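Local atomic coordinates of putative alpha-N-acetylgalactosaminidase (Bacillus halodurans C-125, PDB entry 3CC1), a protein that probably hydrolyses terminal alpha-linked N-acetylgalactosamine from glycans and glycoconjugates. Residues A[275-280]-A[302-307]; A[298-303]-A[420-425]; A[355-360]-A[373-378]; A[369-374]-A[424-429]. One frame throughout, in Å; residues are numbered along the deposited sequence.

Contact 1 of 4, residues A[275-280]-A[302-307]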
loop_
_atom_site.group_PDB
_atom_site.type_symbol
_atom_site.label_atom_id
_atom_site.label_comp_id
_atom_site.label_asym_id
_atom_site.label_seq_id
_atom_site.Cartn_x
_atom_site.Cartn_y
_atom_site.Cartn_z
ATOM N N LEU A 275 5.831 17.687 20.131
ATOM C CA LEU A 275 6.891 18.285 19.280
ATOM C C LEU A 275 8.307 17.968 19.784
ATOM O O LEU A 275 8.727 18.516 20.805
ATOM C CB LEU A 275 6.711 19.807 19.171
ATOM C CG LEU A 275 5.259 20.280 18.973
ATOM C CD1 LEU A 275 5.154 21.840 19.119
ATOM C CD2 LEU A 275 4.715 19.744 17.613
ATOM N N PRO A 276 9.043 17.052 19.081
ATOM C CA PRO A 276 10.388 16.745 19.522
ATOM C C PRO A 276 11.362 17.764 18.955
ATOM O O PRO A 276 12.049 17.531 17.954
ATOM C CB PRO A 276 10.639 15.354 18.965
ATOM C CG PRO A 276 9.826 15.283 17.698
ATOM C CD PRO A 276 8.690 16.299 17.857
ATOM N N LEU A 277 11.404 18.885 19.649
ATOM C CA LEU A 277 12.212 20.019 19.276
ATOM C C LEU A 277 13.178 20.383 20.382
ATOM O O LEU A 277 12.965 20.059 21.558
ATOM C CB LEU A 277 11.292 21.211 18.978
ATOM C CG LEU A 277 10.343 21.159 17.780
ATOM C CD1 LEU A 277 9.435 22.377 17.762
ATOM C CD2 LEU A 277 11.094 20.998 16.477
ATOM N N GLY A 278 14.261 21.054 19.994
ATOM C CA GLY A 278 15.256 21.506 20.950
ATOM C C GLY A 278 15.913 20.351 21.659
ATOM O O GLY A 278 16.207 19.348 21.065
ATOM N N HIS A 279 16.156 20.542 22.953
ATOM C CA HIS A 279 16.891 19.587 23.795
ATOM C C HIS A 279 15.952 18.530 24.407
ATOM O O HIS A 279 15.105 18.810 25.264
ATOM C CB HIS A 279 17.675 20.354 24.867
ATOM C CG HIS A 279 18.663 19.515 25.639
ATOM N ND1 HIS A 279 19.212 19.944 26.830
ATOM C CD2 HIS A 279 19.186 18.287 25.406
ATOM C CE1 HIS A 279 20.050 19.020 27.286
ATOM N NE2 HIS A 279 20.045 17.998 26.447
ATOM N N ILE A 280 16.135 17.308 23.933
ATOM C CA ILE A 280 15.276 16.178 24.249
ATOM C C ILE A 280 16.138 14.989 24.618
ATOM O O ILE A 280 17.349 15.025 24.437
ATOM C CB ILE A 280 14.314 15.820 23.047
ATOM C CG1 ILE A 280 15.096 15.514 21.770
ATOM C CG2 ILE A 280 13.309 16.938 22.800
ATOM C CD1 ILE A 280 14.219 15.247 20.512
ATOM N N LEU A 302 10.163 22.689 10.369
ATOM C CA LEU A 302 9.122 23.548 9.762
ATOM C C LEU A 302 8.034 22.730 9.080
ATOM O O LEU A 302 6.882 23.058 9.162
ATOM C CB LEU A 302 9.718 24.508 8.743
ATOM C CG LEU A 302 10.650 25.567 9.323
ATOM C CD1 LEU A 302 11.366 26.281 8.199
ATOM C CD2 LEU A 302 9.922 26.571 10.172
ATOM N N THR A 303 8.438 21.631 8.451
ATOM C CA THR A 303 7.501 20.704 7.827
ATOM C C THR A 303 6.510 20.134 8.844
ATOM O O THR A 303 5.294 20.134 8.611
ATOM C CB THR A 303 8.238 19.592 7.013
ATOM O OG1 THR A 303 8.754 20.185 5.801
ATOM C CG2 THR A 303 7.308 18.430 6.683
HETATM N N MSE A 304 7.029 19.729 9.991
HETATM C CA MSE A 304 6.203 19.250 11.064
HETATM C C MSE A 304 5.273 20.346 11.575
HETATM O O MSE A 304 4.091 20.128 11.722
HETATM C CB MSE A 304 7.066 18.704 12.223
HETATM C CG MSE A 304 6.207 18.314 13.436
HETATM SE SE MSE A 304 7.339 18.147 14.982
HETATM C CE MSE A 304 7.788 20.012 15.142
HETATM N N MSE A 305 5.821 21.527 11.840
HETATM C CA MSE A 305 5.014 22.623 12.341
HETATM C C MSE A 305 3.890 22.968 11.363
HETATM O O MSE A 305 2.759 23.258 11.770
HETATM C CB MSE A 305 5.860 23.868 12.616
HETATM C CG MSE A 305 6.838 23.741 13.769
HETATM SE SE MSE A 305 5.951 23.472 15.484
HETATM C CE MSE A 305 5.056 25.186 15.662
ATOM N N ASN A 306 4.181 22.881 10.068
ATOM C CA ASN A 306 3.211 23.276 9.039
ATOM C C ASN A 306 1.995 22.339 9.032
ATOM O O ASN A 306 0.862 22.777 8.949
ATOM C CB ASN A 306 3.866 23.334 7.649
ATOM C CG ASN A 306 4.740 24.580 7.457
ATOM O OD1 ASN A 306 4.506 25.628 8.081
ATOM N ND2 ASN A 306 5.736 24.474 6.594
ATOM N N LEU A 307 2.244 21.045 9.108
ATOM C CA LEU A 307 1.174 20.053 9.088
ATOM C C LEU A 307 0.345 20.111 10.378
ATOM O O LEU A 307 -0.910 20.068 10.348
ATOM C CB LEU A 307 1.753 18.622 8.866
ATOM C CG LEU A 307 0.723 17.498 9.017
ATOM C CD1 LEU A 307 -0.372 17.679 7.957
ATOM C CD2 LEU A 307 1.351 16.055 8.949
#

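Contact 2 of 4, residues A[298-303]-A[420-425]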
loop_
_atom_site.group_PDB
_atom_site.type_symbol
_atom_site.label_atom_id
_atom_site.label_comp_id
_atom_site.label_asym_id
_atom_site.label_seq_id
_atom_site.Cartn_x
_atom_site.Cartn_y
_atom_site.Cartn_z
ATOM N N LYS A 298 16.290 21.576 10.138
ATOM C CA LYS A 298 15.431 22.764 10.183
ATOM C C LYS A 298 14.265 22.670 9.205
ATOM O O LYS A 298 13.138 23.030 9.530
ATOM C CB LYS A 298 16.244 24.015 9.893
ATOM C CG LYS A 298 17.118 24.433 11.070
ATOM C CD LYS A 298 17.939 25.664 10.759
ATOM C CE LYS A 298 18.688 26.086 12.022
ATOM N NZ LYS A 298 19.414 27.351 11.709
ATOM N N ASP A 299 14.530 22.166 8.003
ATOM C CA ASP A 299 13.469 21.979 7.029
ATOM C C ASP A 299 12.367 21.035 7.581
ATOM O O ASP A 299 11.143 21.256 7.405
ATOM C CB ASP A 299 13.991 21.434 5.712
ATOM C CG ASP A 299 14.650 22.489 4.828
ATOM O OD1 ASP A 299 14.512 23.711 5.134
ATOM O OD2 ASP A 299 15.298 22.060 3.829
ATOM N N GLU A 300 12.809 19.946 8.194
ATOM C CA GLU A 300 11.892 18.978 8.780
ATOM C C GLU A 300 11.081 19.527 9.917
ATOM O O GLU A 300 9.926 19.182 10.065
ATOM C CB GLU A 300 12.665 17.720 9.232
ATOM C CG GLU A 300 13.138 16.907 8.038
ATOM C CD GLU A 300 14.166 15.824 8.425
ATOM O OE1 GLU A 300 14.722 15.889 9.531
ATOM O OE2 GLU A 300 14.430 14.930 7.579
ATOM N N GLN A 301 11.712 20.334 10.766
ATOM C CA GLN A 301 11.042 20.969 11.893
ATOM C C GLN A 301 9.885 21.879 11.387
ATOM O O GLN A 301 8.760 21.824 11.894
ATOM C CB GLN A 301 12.045 21.783 12.734
ATOM C CG GLN A 301 13.138 20.930 13.466
ATOM C CD GLN A 301 14.164 21.775 14.170
ATOM O OE1 GLN A 301 13.811 22.763 14.836
ATOM N NE2 GLN A 301 15.455 21.407 14.033
ATOM N N LEU A 302 10.163 22.689 10.369
ATOM C CA LEU A 302 9.122 23.548 9.762
ATOM C C LEU A 302 8.034 22.730 9.080
ATOM O O LEU A 302 6.882 23.058 9.162
ATOM C CB LEU A 302 9.718 24.508 8.743
ATOM C CG LEU A 302 10.650 25.567 9.323
ATOM C CD1 LEU A 302 11.366 26.281 8.199
ATOM C CD2 LEU A 302 9.922 26.571 10.172
ATOM N N THR A 303 8.438 21.631 8.451
ATOM C CA THR A 303 7.501 20.704 7.827
ATOM C C THR A 303 6.510 20.134 8.844
ATOM O O THR A 303 5.294 20.134 8.611
ATOM C CB THR A 303 8.238 19.592 7.013
ATOM O OG1 THR A 303 8.754 20.185 5.801
ATOM C CG2 THR A 303 7.308 18.430 6.683
ATOM N N LYS A 420 13.399 21.708 -1.572
ATOM C CA LYS A 420 14.370 20.682 -1.157
ATOM C C LYS A 420 13.666 19.461 -0.575
ATOM O O LYS A 420 12.506 19.527 -0.182
ATOM C CB LYS A 420 15.326 21.268 -0.122
ATOM C CG LYS A 420 16.172 22.400 -0.645
ATOM C CD LYS A 420 17.253 22.729 0.343
ATOM C CE LYS A 420 16.995 24.025 1.069
ATOM N NZ LYS A 420 17.490 23.893 2.504
ATOM N N PRO A 421 14.361 18.316 -0.522
ATOM C CA PRO A 421 13.759 17.159 0.116
ATOM C C PRO A 421 13.314 17.450 1.553
ATOM O O PRO A 421 14.013 18.105 2.300
ATOM C CB PRO A 421 14.864 16.094 0.054
ATOM C CG PRO A 421 16.076 16.779 -0.408
ATOM C CD PRO A 421 15.692 18.036 -1.078
ATOM N N HIS A 422 12.089 17.034 1.873
ATOM C CA HIS A 422 11.506 17.203 3.211
ATOM C C HIS A 422 11.139 18.633 3.530
ATOM O O HIS A 422 10.747 18.925 4.634
ATOM C CB HIS A 422 12.434 16.682 4.312
ATOM C CG HIS A 422 12.944 15.301 4.074
ATOM N ND1 HIS A 422 13.715 14.629 5.004
ATOM C CD2 HIS A 422 12.788 14.452 3.025
ATOM C CE1 HIS A 422 14.050 13.443 4.516
ATOM N NE2 HIS A 422 13.508 13.315 3.316
ATOM N N GLN A 423 11.258 19.515 2.546
ATOM C CA GLN A 423 10.990 20.922 2.743
ATOM C C GLN A 423 9.555 21.249 2.368
ATOM O O GLN A 423 8.943 20.666 1.468
ATOM C CB GLN A 423 11.979 21.772 1.942
ATOM C CG GLN A 423 11.839 23.264 2.198
ATOM C CD GLN A 423 12.827 24.114 1.455
ATOM O OE1 GLN A 423 13.057 23.925 0.284
ATOM N NE2 GLN A 423 13.418 25.079 2.149
ATOM N N SER A 424 9.017 22.249 3.044
ATOM C CA SER A 424 7.667 22.665 2.806
ATOM C C SER A 424 7.598 24.201 2.748
ATOM O O SER A 424 8.554 24.909 3.049
ATOM C CB SER A 424 6.720 22.154 3.878
ATOM O OG SER A 424 7.107 22.619 5.159
HETATM N N MSE A 425 6.446 24.685 2.334
HETATM C CA MSE A 425 6.187 26.107 2.355
HETATM C C MSE A 425 4.781 26.375 2.812
HETATM O O MSE A 425 3.811 25.798 2.276
HETATM C CB MSE A 425 6.364 26.655 0.961
HETATM C CG MSE A 425 5.637 27.976 0.863
HETATM SE SE MSE A 425 6.878 29.394 1.376
HETATM C CE MSE A 425 7.201 29.360 -0.530
HETATM O O HOH W 1 10.325 23.128 5.476
HETATM O O HOH W 2 15.899 19.639 3.199
HETATM O O HOH W 3 12.201 25.179 5.101
HETATM O O HOH W 4 16.413 25.478 4.132
#

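Contact 3 of 4, residues A[355-360]-A[373-378]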
loop_
_atom_site.group_PDB
_atom_site.type_symbol
_atom_site.label_atom_id
_atom_site.label_comp_id
_atom_site.label_asym_id
_atom_site.label_seq_id
_atom_site.Cartn_x
_atom_site.Cartn_y
_atom_site.Cartn_z
ATOM N N ASP A 355 4.418 11.919 -3.584
ATOM C CA ASP A 355 5.083 12.548 -2.439
ATOM C C ASP A 355 5.013 14.079 -2.419
ATOM O O ASP A 355 5.672 14.730 -1.625
ATOM C CB ASP A 355 6.533 12.078 -2.275
ATOM C CG ASP A 355 6.662 10.722 -1.539
ATOM O OD1 ASP A 355 5.698 10.198 -0.923
ATOM O OD2 ASP A 355 7.779 10.192 -1.576
ATOM N N LYS A 356 4.220 14.652 -3.300
ATOM C CA LYS A 356 3.933 16.081 -3.268
ATOM C C LYS A 356 2.541 16.210 -2.607
ATOM O O LYS A 356 1.590 15.594 -3.061
ATOM C CB LYS A 356 3.935 16.665 -4.683
ATOM C CG LYS A 356 5.250 16.455 -5.430
ATOM C CD LYS A 356 5.200 16.965 -6.811
ATOM C CE LYS A 356 4.620 15.947 -7.766
ATOM N NZ LYS A 356 4.550 16.597 -9.109
ATOM N N VAL A 357 2.445 16.989 -1.534
ATOM C CA VAL A 357 1.241 17.089 -0.758
ATOM C C VAL A 357 0.841 18.547 -0.552
ATOM O O VAL A 357 1.687 19.417 -0.373
ATOM C CB VAL A 357 1.407 16.412 0.654
ATOM C CG1 VAL A 357 0.102 16.483 1.435
ATOM C CG2 VAL A 357 1.928 14.972 0.508
ATOM N N ALA A 358 -0.458 18.797 -0.584
ATOM C CA ALA A 358 -1.035 20.156 -0.332
ATOM C C ALA A 358 -2.183 20.053 0.671
ATOM O O ALA A 358 -2.915 19.055 0.668
ATOM C CB ALA A 358 -1.500 20.797 -1.672
ATOM N N TRP A 359 -2.242 21.002 1.611
ATOM C CA TRP A 359 -3.358 21.167 2.541
ATOM C C TRP A 359 -3.705 22.673 2.488
ATOM O O TRP A 359 -2.872 23.487 2.077
ATOM C CB TRP A 359 -2.991 20.810 4.001
ATOM C CG TRP A 359 -2.868 19.344 4.307
ATOM C CD1 TRP A 359 -1.910 18.490 3.828
ATOM C CD2 TRP A 359 -3.673 18.572 5.189
ATOM N NE1 TRP A 359 -2.110 17.244 4.307
ATOM C CE2 TRP A 359 -3.180 17.258 5.150
ATOM C CE3 TRP A 359 -4.764 18.860 5.992
ATOM C CZ2 TRP A 359 -3.734 16.234 5.883
ATOM C CZ3 TRP A 359 -5.326 17.858 6.697
ATOM C CH2 TRP A 359 -4.805 16.543 6.649
ATOM N N ALA A 360 -4.916 23.018 2.904
ATOM C CA ALA A 360 -5.390 24.400 2.931
ATOM C C ALA A 360 -6.294 24.704 4.124
ATOM O O ALA A 360 -6.877 23.812 4.780
ATOM C CB ALA A 360 -6.106 24.734 1.612
ATOM N N PHE A 373 4.130 20.545 0.480
ATOM C CA PHE A 373 5.105 19.693 1.116
ATOM C C PHE A 373 5.817 18.797 0.109
ATOM O O PHE A 373 5.165 18.081 -0.646
ATOM C CB PHE A 373 4.413 18.742 2.132
ATOM C CG PHE A 373 3.664 19.423 3.242
ATOM C CD1 PHE A 373 2.319 19.708 3.101
ATOM C CD2 PHE A 373 4.272 19.704 4.448
ATOM C CE1 PHE A 373 1.603 20.268 4.139
ATOM C CE2 PHE A 373 3.553 20.290 5.494
ATOM C CZ PHE A 373 2.215 20.554 5.330
ATOM N N ASN A 374 7.147 18.838 0.094
ATOM C CA ASN A 374 7.902 17.851 -0.624
ATOM C C ASN A 374 8.352 16.754 0.344
ATOM O O ASN A 374 9.327 16.909 1.049
ATOM C CB ASN A 374 9.102 18.460 -1.335
ATOM C CG ASN A 374 9.922 17.414 -2.028
ATOM O OD1 ASN A 374 9.442 16.305 -2.231
ATOM N ND2 ASN A 374 11.165 17.746 -2.388
ATOM N N LEU A 375 7.655 15.618 0.322
ATOM C CA LEU A 375 7.951 14.473 1.221
ATOM C C LEU A 375 9.009 13.532 0.631
ATOM O O LEU A 375 9.371 12.534 1.223
ATOM C CB LEU A 375 6.682 13.675 1.505
ATOM C CG LEU A 375 5.535 14.430 2.159
ATOM C CD1 LEU A 375 4.465 13.399 2.504
ATOM C CD2 LEU A 375 6.052 15.222 3.377
ATOM N N HIS A 376 9.489 13.877 -0.541
ATOM C CA HIS A 376 10.404 13.027 -1.284
ATOM C C HIS A 376 11.831 13.260 -0.853
ATOM O O HIS A 376 12.134 14.258 -0.203
ATOM C CB HIS A 376 10.289 13.308 -2.792
ATOM C CG HIS A 376 10.544 12.100 -3.624
ATOM N ND1 HIS A 376 9.898 10.897 -3.390
ATOM C CD2 HIS A 376 11.388 11.887 -4.665
ATOM C CE1 HIS A 376 10.335 10.000 -4.259
ATOM N NE2 HIS A 376 11.232 10.576 -5.044
ATOM N N ASP A 377 12.727 12.360 -1.257
ATOM C CA ASP A 377 14.115 12.459 -0.813
ATOM C C ASP A 377 14.999 13.129 -1.852
ATOM O O ASP A 377 16.222 13.133 -1.735
ATOM C CB ASP A 377 14.700 11.103 -0.460
ATOM C CG ASP A 377 14.081 10.479 0.781
ATOM O OD1 ASP A 377 13.542 11.155 1.715
ATOM O OD2 ASP A 377 14.139 9.241 0.807
ATOM N N GLN A 378 14.373 13.689 -2.868
ATOM C CA GLN A 378 15.065 14.574 -3.808
ATOM C C GLN A 378 14.182 15.817 -4.034
ATOM O O GLN A 378 13.001 15.802 -3.704
ATOM C CB GLN A 378 15.414 13.868 -5.134
ATOM C CG GLN A 378 16.729 12.997 -5.085
#

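Contact 4 of 4, residues A[369-374]-A[424-429]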
loop_
_atom_site.group_PDB
_atom_site.type_symbol
_atom_site.label_atom_id
_atom_site.label_comp_id
_atom_site.label_asym_id
_atom_site.label_seq_id
_atom_site.Cartn_x
_atom_site.Cartn_y
_atom_site.Cartn_z
ATOM N N TYR A 369 -4.868 29.983 3.444
ATOM C CA TYR A 369 -3.560 29.396 3.706
ATOM C C TYR A 369 -3.434 28.117 2.928
ATOM O O TYR A 369 -4.403 27.347 2.834
ATOM C CB TYR A 369 -3.390 29.092 5.203
ATOM C CG TYR A 369 -3.530 30.316 6.042
ATOM C CD1 TYR A 369 -2.467 31.193 6.180
ATOM C CD2 TYR A 369 -4.714 30.614 6.671
ATOM C CE1 TYR A 369 -2.573 32.293 6.900
ATOM C CE2 TYR A 369 -4.828 31.737 7.430
ATOM C CZ TYR A 369 -3.748 32.576 7.528
ATOM O OH TYR A 369 -3.819 33.741 8.257
ATOM N N VAL A 370 -2.255 27.930 2.329
ATOM C CA VAL A 370 -1.919 26.709 1.644
ATOM C C VAL A 370 -0.557 26.206 2.122
ATOM O O VAL A 370 0.424 26.936 2.139
ATOM C CB VAL A 370 -1.943 26.887 0.078
ATOM C CG1 VAL A 370 -1.407 25.650 -0.621
ATOM C CG2 VAL A 370 -3.372 27.227 -0.418
ATOM N N ALA A 371 -0.522 24.941 2.519
ATOM C CA ALA A 371 0.708 24.272 2.892
ATOM C C ALA A 371 1.093 23.287 1.772
ATOM O O ALA A 371 0.319 22.372 1.425
ATOM C CB ALA A 371 0.541 23.545 4.259
ATOM N N LEU A 372 2.292 23.480 1.249
ATOM C CA LEU A 372 2.870 22.635 0.213
ATOM C C LEU A 372 4.075 21.857 0.746
ATOM O O LEU A 372 4.938 22.428 1.379
ATOM C CB LEU A 372 3.291 23.488 -1.010
ATOM C CG LEU A 372 2.197 24.320 -1.687
ATOM C CD1 LEU A 372 2.787 25.356 -2.699
ATOM C CD2 LEU A 372 1.121 23.397 -2.322
ATOM N N PHE A 373 4.130 20.545 0.480
ATOM C CA PHE A 373 5.105 19.693 1.116
ATOM C C PHE A 373 5.817 18.797 0.109
ATOM O O PHE A 373 5.165 18.081 -0.646
ATOM C CB PHE A 373 4.413 18.742 2.132
ATOM C CG PHE A 373 3.664 19.423 3.242
ATOM C CD1 PHE A 373 2.319 19.708 3.101
ATOM C CD2 PHE A 373 4.272 19.704 4.448
ATOM C CE1 PHE A 373 1.603 20.268 4.139
ATOM C CE2 PHE A 373 3.553 20.290 5.494
ATOM C CZ PHE A 373 2.215 20.554 5.330
ATOM N N ASN A 374 7.147 18.838 0.094
ATOM C CA ASN A 374 7.902 17.851 -0.624
ATOM C C ASN A 374 8.352 16.754 0.344
ATOM O O ASN A 374 9.327 16.909 1.049
ATOM C CB ASN A 374 9.102 18.460 -1.335
ATOM C CG ASN A 374 9.922 17.414 -2.028
ATOM O OD1 ASN A 374 9.442 16.305 -2.231
ATOM N ND2 ASN A 374 11.165 17.746 -2.388
ATOM N N SER A 424 9.017 22.249 3.044
ATOM C CA SER A 424 7.667 22.665 2.806
ATOM C C SER A 424 7.598 24.201 2.748
ATOM O O SER A 424 8.554 24.909 3.049
ATOM C CB SER A 424 6.720 22.154 3.878
ATOM O OG SER A 424 7.107 22.619 5.159
HETATM N N MSE A 425 6.446 24.685 2.334
HETATM C CA MSE A 425 6.187 26.107 2.355
HETATM C C MSE A 425 4.781 26.375 2.812
HETATM O O MSE A 425 3.811 25.798 2.276
HETATM C CB MSE A 425 6.364 26.655 0.961
HETATM C CG MSE A 425 5.637 27.976 0.863
HETATM SE SE MSE A 425 6.878 29.394 1.376
HETATM C CE MSE A 425 7.201 29.360 -0.530
HETATM N N MSE A 426 4.647 27.288 3.772
HETATM C CA MSE A 426 3.335 27.759 4.193
HETATM C C MSE A 426 3.029 29.126 3.569
HETATM O O MSE A 426 3.764 30.101 3.771
HETATM C CB MSE A 426 3.254 27.812 5.719
HETATM C CG MSE A 426 1.923 28.293 6.242
HETATM SE SE MSE A 426 0.513 27.004 6.014
HETATM C CE MSE A 426 0.713 25.974 7.671
ATOM N N LEU A 427 1.965 29.161 2.762
ATOM C CA LEU A 427 1.572 30.373 2.058
ATOM C C LEU A 427 0.331 30.991 2.681
ATOM O O LEU A 427 -0.584 30.285 3.137
ATOM C CB LEU A 427 1.287 30.096 0.578
ATOM C CG LEU A 427 2.342 29.378 -0.272
ATOM C CD1 LEU A 427 1.731 28.813 -1.519
ATOM C CD2 LEU A 427 3.454 30.348 -0.641
ATOM N N LYS A 428 0.346 32.318 2.728
ATOM C CA LYS A 428 -0.878 33.103 2.935
ATOM C C LYS A 428 -1.306 33.691 1.617
ATOM O O LYS A 428 -0.503 34.290 0.904
ATOM C CB LYS A 428 -0.670 34.229 3.944
ATOM C CG LYS A 428 -1.931 35.078 4.184
ATOM C CD LYS A 428 -1.816 35.976 5.390
ATOM C CE LYS A 428 -1.107 37.279 5.119
ATOM N NZ LYS A 428 -0.996 38.082 6.397
ATOM N N LEU A 429 -2.585 33.517 1.304
ATOM C CA LEU A 429 -3.172 34.057 0.107
ATOM C C LEU A 429 -4.074 35.185 0.530
ATOM O O LEU A 429 -5.092 34.937 1.183
ATOM C CB LEU A 429 -4.016 32.999 -0.612
ATOM C CG LEU A 429 -3.366 31.831 -1.343
ATOM C CD1 LEU A 429 -2.392 31.134 -0.465
ATOM C CD2 LEU A 429 -4.402 30.858 -1.838
#

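Contact 1 of 4, residues A[275-280]-A[302-307]
L275, P276 and L277 meet the end of M304, a selenomethionine on helix 298-310, within the part of the chain that belongs to the TIM-barrel domain of the alpha-galactosidase family. The contact is entirely apolar, and no hydrogen bond crosses it. Methyl CE of M304 meets CD2 of L277 tip to tip at 3.7 Å. The same CE of M304 lies 4.0 Å from CD2 of L275, so that one terminal methyl fits between branches of two leucines. Selenium takes the proline: SE of M304 sits 3.7 Å from CD of P276. An unbranched, flexible chain suits this place because it can bend to fit what it meets. CG of M304 stands anti to the backbone N (chi1 174°), which sends the chain out from the helix, and a bend at chi3 (68°) turns CE to the leucines.

M305, also a selenomethionine, is bent twice and crosses L275 at about a right angle, its SE 4.1 Å from CD1 of L275. Behind this shell, P276 centres an inverse gamma turn, a role that suits its restricted phi, and L275 and L277 both point at the helix. Backbone bonds from L275 to M316 and G318 tie the turn to the barrel, while F243 packs on both P276 and M304. At the flank, CD1 of L277 comes within 4.3 Å of SE of M305.

Contact 2 of 4, residues A[298-303]-A[420-425]
D299, in the first turn of helix 298-310, faces the type II beta turn from K420 to Q423. Its OD2 forms a salt bridge with K420 NZ at 3.1 Å, met on the syn side and 18° out of the carboxylate plane. A short acidic side chain suits this partly exposed place, since waters also link D299 OD2 to the carbonyl O of P421, and D299 OD1 to NE2 of Q423. An asparagine here, lacking the negative charge, would probably leave the K420 ammonium without its opposite charge and the bridging waters less firmly placed. The carbonyl O of D299 is joined through another water to the backbone N of S424.

E300 runs alongside H422, pointing the same way, with carboxylate and imidazole only 11° from coplanar. Its OE2 accepts from H422 ND1 at 2.7 Å through the anti lone pair, in the ring plane. H422 NE2 bonds D377 OD1, so two carboxylates fix the ring's rotation and may favour its protonated form; W247 stacks on it.

Buried T303 uses one hydroxyl twice: OG1 donates to the carbonyl O of H422 at 2.6 Å, and accepts from S424 OG at 3.0 Å. S424 OG in turn bonds N306 ND2. This polar, water-laced seam between a helix and a beta turn joins barrel to C-terminal beta sandwich, the two-domain build of the alpha-galactosidase family.

Contact 3 of 4, residues A[355-360]-A[373-378]
V357 and F373 form the tight heart of this contact, an antiparallel hydrogen-bonded pair whose backbones bond both ways: V357 N gives to F373 O at 3.1 Å, and F373 N to V357 O at 2.8 Å. Their side chains share a buried face with L375 and W359. The beta-branched V357 sets CG1 anti to its backbone N (chi1 -178°) and leaves CG2 to meet CD1 of L375 at 3.6 Å, the two side chains crossing at a slant. CE1 of F373 touches CD1 of W359 at 3.9 Å, the ring planes almost perpendicular although the approach is oblique. Large flat groups suit this face because helices 247-262 and 298-310 lie over it, with F254 meeting F373 edge-to-face.

The two strands, 356-362 and 368-374, make a beta hairpin of the C-terminal beta sandwich, and at its open end the chemistry turns polar. Here L375 N still bonds D355 O, and the D355 carboxylate divides its oxygens: OD2 takes ND1 of H376 at 2.9 Å, nearly straight (169°), in the ring plane and through the anti lone pair, while OD1 is held by Y251 OH and by a salt bridge to R352, leaving the carboxylate little room to turn.

Beyond it the chain is shaped by N374, whose OD1 accepts from the backbone N of H376 at 3.0 Å in an Asx turn, while its ND2 gives to O of Q378. At this partly exposed edge, H376 NE2 also makes a weak hydrogen bond to D377 of a neighbouring subunit, and K356, on the face with N374, packs against I264 of another neighbouring subunit.

Contact 4 of 4, residues A[369-374]-A[424-429]
V370 with L427 and L372 with M425 are the hydrogen-bonded pairs of two antiparallel strands whose axes pass 4.7 Å apart, the straightest bond running from L372 N to M425 O (177°). On the face of V370 and L372 the contacts are between aliphatic branches: CD1 of L372 meets CD1 of L427 at 3.8 Å, and CG2 of V370 lies 4.0 Å from CD1 of L429. Branched residues suit this face because strands 380-384 and 415-419 pack over it, making it the interior of the beta sandwich.

The opposite face, with A371 and F373, turns partly to helix 298-310. The small A371 leaves room for M426, a selenomethionine bent at chi2 and chi3, whose SE sits 3.9 Å from CB of A371. Next to it CB of S424 touches CD2 of F373 at 3.5 Å.

At the far end Y369 lies alongside K428, CE1 of Y369 being 3.9 Å from CG of K428, and its OH bonds E367 OE2. Replacing this tyrosine with an alanine is likely to leave the methylenes of K428 without their neighbour and E367 without its hydroxyl partner. All three residues line a pocket holding a glycol chain, probably from the crystallisation liquor, which K428 NZ hydrogen-bonds.

Contact 1 is the most central of the four, about 12 Å from the centre of the chain, and purely apolar; contact 2 lies farther out and is partly open to water, so charge and bridging waters take over. Both draw on helix 298-310, which thus has one side in the barrel and another against the sandwich. Contacts 3 and 4, mostly buried though far from the chain's centre, flank strand 368-374 on its two sides within one sheet, with backbone bonds doing the holding and polar groups gathered toward the ends. F373 of that strand packs on the helix, and S424, common to contacts 2 and 4, is where the domain interface passes into the sheet.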